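Side-chain contact in transcriptional regulator (Mesorhizobium loti, PDB 3BHQ), which probably binds DNA at regulatory sites and controls transcription as a member of the TetR family: residues A[116-119]-A[120-123]. Residues are numbered along the deposited sequence; the frame is centred on the assembly and turned at random.
Sequences IANA and DRMP. With EDO (1,2-ethanediol), chain L; EDO (1,2-ethanediol), chain H.
The carbonyl oxygen of Ala117 is gripped twice, by a water that also accepts the backbone N-H of Arg121 and by O2 of a 1,2-ethanediol at 2.8 Å from Ala117 O. This marks the C-terminal end of helix 106-117, where the chain turns through a short loop into helix 123-150 of the all-helical C-terminal domain of a TetR-type regulator. One direct backbone bond closes the turn, Met122 N to Asn118 O at 2.8 Å. The same ethanediol, probably from the crystallisation liquor, also lies against Asp120, its O1 in an unusually short contact of 2.5 Å with Asp120 OD2.

The side chains of Asn118 and selenomethionine Met122 run side by side. A bend at the last torsion of Met122 (chi3 -75°) turns its methyl over the face of the Asn118 amide, with CE 3.3 Å from OD1 and 3.6 Å from CG. Arg121 runs alongside too, its CD 3.6 Å from Asn118 OD1, with the amide and guanidinium planes 42° apart; in the conformer described, its extended chain carries the charged group on to a salt bridge with Asp31. Asn118 ND2 bonds back to Leu114 O in the preceding helical turn, and Phe60 of helix 56-83 packs on both Asn118 and Met122. With an alanine here in place of Asn118, the amide that the methyl lies over is gone, and the Met122 methyl would probably be freer to turn and Leu114 O would probably lose this donor. Pro123 CB, past the turn, lies 3.3 Å from Ala119 O.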
ATOM      1  N   ILE A 116      -8.620   4.710  -2.957  1.00 20.70           N
ATOM      2  CA  ILE A 116      -7.413   5.166  -3.681  1.00 21.19           C
ATOM      3  C   ILE A 116      -7.727   5.678  -5.066  1.00 24.08           C
ATOM      4  O   ILE A 116      -7.193   6.710  -5.491  1.00 23.69           O
ATOM      5  CB  ILE A 116      -6.345   4.009  -3.712  1.00 21.96           C
ATOM      6  CG1 ILE A 116      -5.820   3.752  -2.299  1.00 22.44           C
ATOM      7  CG2 ILE A 116      -5.165   4.381  -4.664  1.00 23.45           C
ATOM      8  CD1 ILE A 116      -5.044   2.479  -2.053  1.00 21.59           C
ATOM      9  N   ALA A 117      -8.619   4.992  -5.775  1.00 21.93           N
ATOM     10  CA  ALA A 117      -9.043   5.448  -7.096  1.00 21.55           C
ATOM     11  C   ALA A 117      -9.644   6.862  -7.078  1.00 23.48           C
ATOM     12  O   ALA A 117      -9.527   7.605  -8.060  1.00 26.16           O
ATOM     13  CB  ALA A 117     -10.045   4.450  -7.725  1.00 21.39           C
ATOM     14  N   ASN A 118     -10.292   7.208  -5.967  1.00 21.92           N
ATOM     15  CA  ASN A 118     -10.930   8.513  -5.768  1.00 22.02           C
ATOM     16  C   ASN A 118     -10.100   9.540  -4.990  1.00 22.93           C
ATOM     17  O   ASN A 118     -10.654  10.549  -4.506  1.00 24.19           O
ATOM     18  CB  ASN A 118     -12.291   8.273  -5.109  1.00 24.67           C
ATOM     19  CG  ASN A 118     -13.275   7.662  -6.074  1.00 22.57           C
ATOM     20  OD1 ASN A 118     -13.691   8.324  -7.032  1.00 24.37           O
ATOM     21  ND2 ASN A 118     -13.630   6.394  -5.867  1.00 21.43           N
ATOM     22  N   ALA A 119      -8.784   9.325  -4.906  1.00 23.91           N
ATOM     23  CA  ALA A 119      -7.869  10.219  -4.180  1.00 22.20           C
ATOM     24  C   ALA A 119      -7.918  11.669  -4.682  1.00 24.03           C
ATOM     25  O   ALA A 119      -7.810  12.603  -3.896  1.00 26.80           O
ATOM     26  CB  ALA A 119      -6.414   9.695  -4.248  1.00 23.50           C
ATOM     27  N   ASP A 120      -8.085  11.846  -5.990  1.00 24.08           N
ATOM     28  CA  ASP A 120      -8.161  13.192  -6.587  1.00 25.82           C
ATOM     29  C   ASP A 120      -9.569  13.730  -6.648  1.00 25.83           C
ATOM     30  O   ASP A 120      -9.788  14.901  -6.353  1.00 25.53           O
ATOM     31  CB  ASP A 120      -7.553  13.208  -7.994  1.00 26.51           C
ATOM     32  CG  ASP A 120      -6.058  12.958  -7.971  1.00 33.23           C
ATOM     33  OD1 ASP A 120      -5.326  13.664  -7.231  1.00 38.27           O
ATOM     34  OD2 ASP A 120      -5.611  12.042  -8.670  1.00 36.62           O
ATOM     35  N   ARG A 121     -10.522  12.872  -7.021  1.00 25.07           N
ATOM     36  CA  ARG A 121     -11.924  13.254  -7.161  0.50 24.53           C
ATOM     37  C   ARG A 121     -12.583  13.575  -5.817  1.00 24.96           C
ATOM     38  O   ARG A 121     -13.357  14.563  -5.687  1.00 25.29           O
ATOM     39  CB  ARG A 121     -12.668  12.096  -7.815  0.50 25.67           C
ATOM     40  CG  ARG A 121     -14.028  12.405  -8.245  0.50 26.05           C
ATOM     41  CD  ARG A 121     -14.645  11.214  -8.867  0.50 22.99           C
ATOM     42  NE  ARG A 121     -15.960  11.559  -9.387  0.50 23.97           N
ATOM     43  CZ  ARG A 121     -16.792  10.712  -9.973  0.50 19.26           C
ATOM     44  NH1 ARG A 121     -16.463   9.435 -10.138  0.50 23.45           N
ATOM     45  NH2 ARG A 121     -17.965  11.178 -10.392  0.50 25.98           N
HETATM   46  N   MSE A 122     -12.335  12.706  -4.826  1.00 23.72           N
HETATM   47  CA  MSE A 122     -12.942  12.860  -3.478  1.00 20.54           C
HETATM   48  C   MSE A 122     -11.832  12.564  -2.459  1.00 21.41           C
HETATM   49  O   MSE A 122     -11.820  11.499  -1.826  1.00 19.84           O
HETATM   50  CB  MSE A 122     -14.133  11.920  -3.311  1.00 21.66           C
HETATM   51  CG  MSE A 122     -15.345  12.283  -4.153  1.00 21.91           C
HETATM   52 SE   MSE A 122     -16.838  11.067  -4.060  0.75 19.95          SE
HETATM   53  CE  MSE A 122     -16.082   9.665  -5.150  1.00 21.49           C
ATOM     54  N   PRO A 123     -10.883  13.504  -2.299  1.00 21.37           N
ATOM     55  CA  PRO A 123      -9.709  13.304  -1.438  1.00 20.81           C
ATOM     56  C   PRO A 123     -10.079  13.029   0.005  1.00 19.76           C
ATOM     57  O   PRO A 123      -9.316  12.379   0.703  1.00 21.46           O
ATOM     58  CB  PRO A 123      -8.914  14.610  -1.582  1.00 23.12           C
ATOM     59  CG  PRO A 123      -9.816  15.571  -2.177  1.00 26.55           C
ATOM     60  CD  PRO A 123     -10.908  14.858  -2.877  1.00 23.68           C
TER
HETATM   61  C1  EDO L 220      -6.177   8.924  -8.330  1.00 41.79           C
HETATM   62  O1  EDO L 220      -6.014   9.766  -9.488  1.00 44.20           O
HETATM   63  C2  EDO L 220      -6.209   7.497  -8.851  1.00 37.57           C
HETATM   64  O2  EDO L 220      -7.322   7.261  -9.743  1.00 35.61           O
HETATM   65  C1  EDO H 216     -17.706  13.816  -6.704  1.00 45.17           C
HETATM   66  O1  EDO H 216     -17.267  13.884  -8.064  1.00 44.70           O
HETATM   67  C2  EDO H 216     -19.118  14.381  -6.599  1.00 50.26           C
HETATM   68  O2  EDO H 216     -20.066  13.422  -7.096  1.00 46.56           O
HETATM   69  O   HOH W   1      -9.605  10.367  -8.295  1.00 26.64           O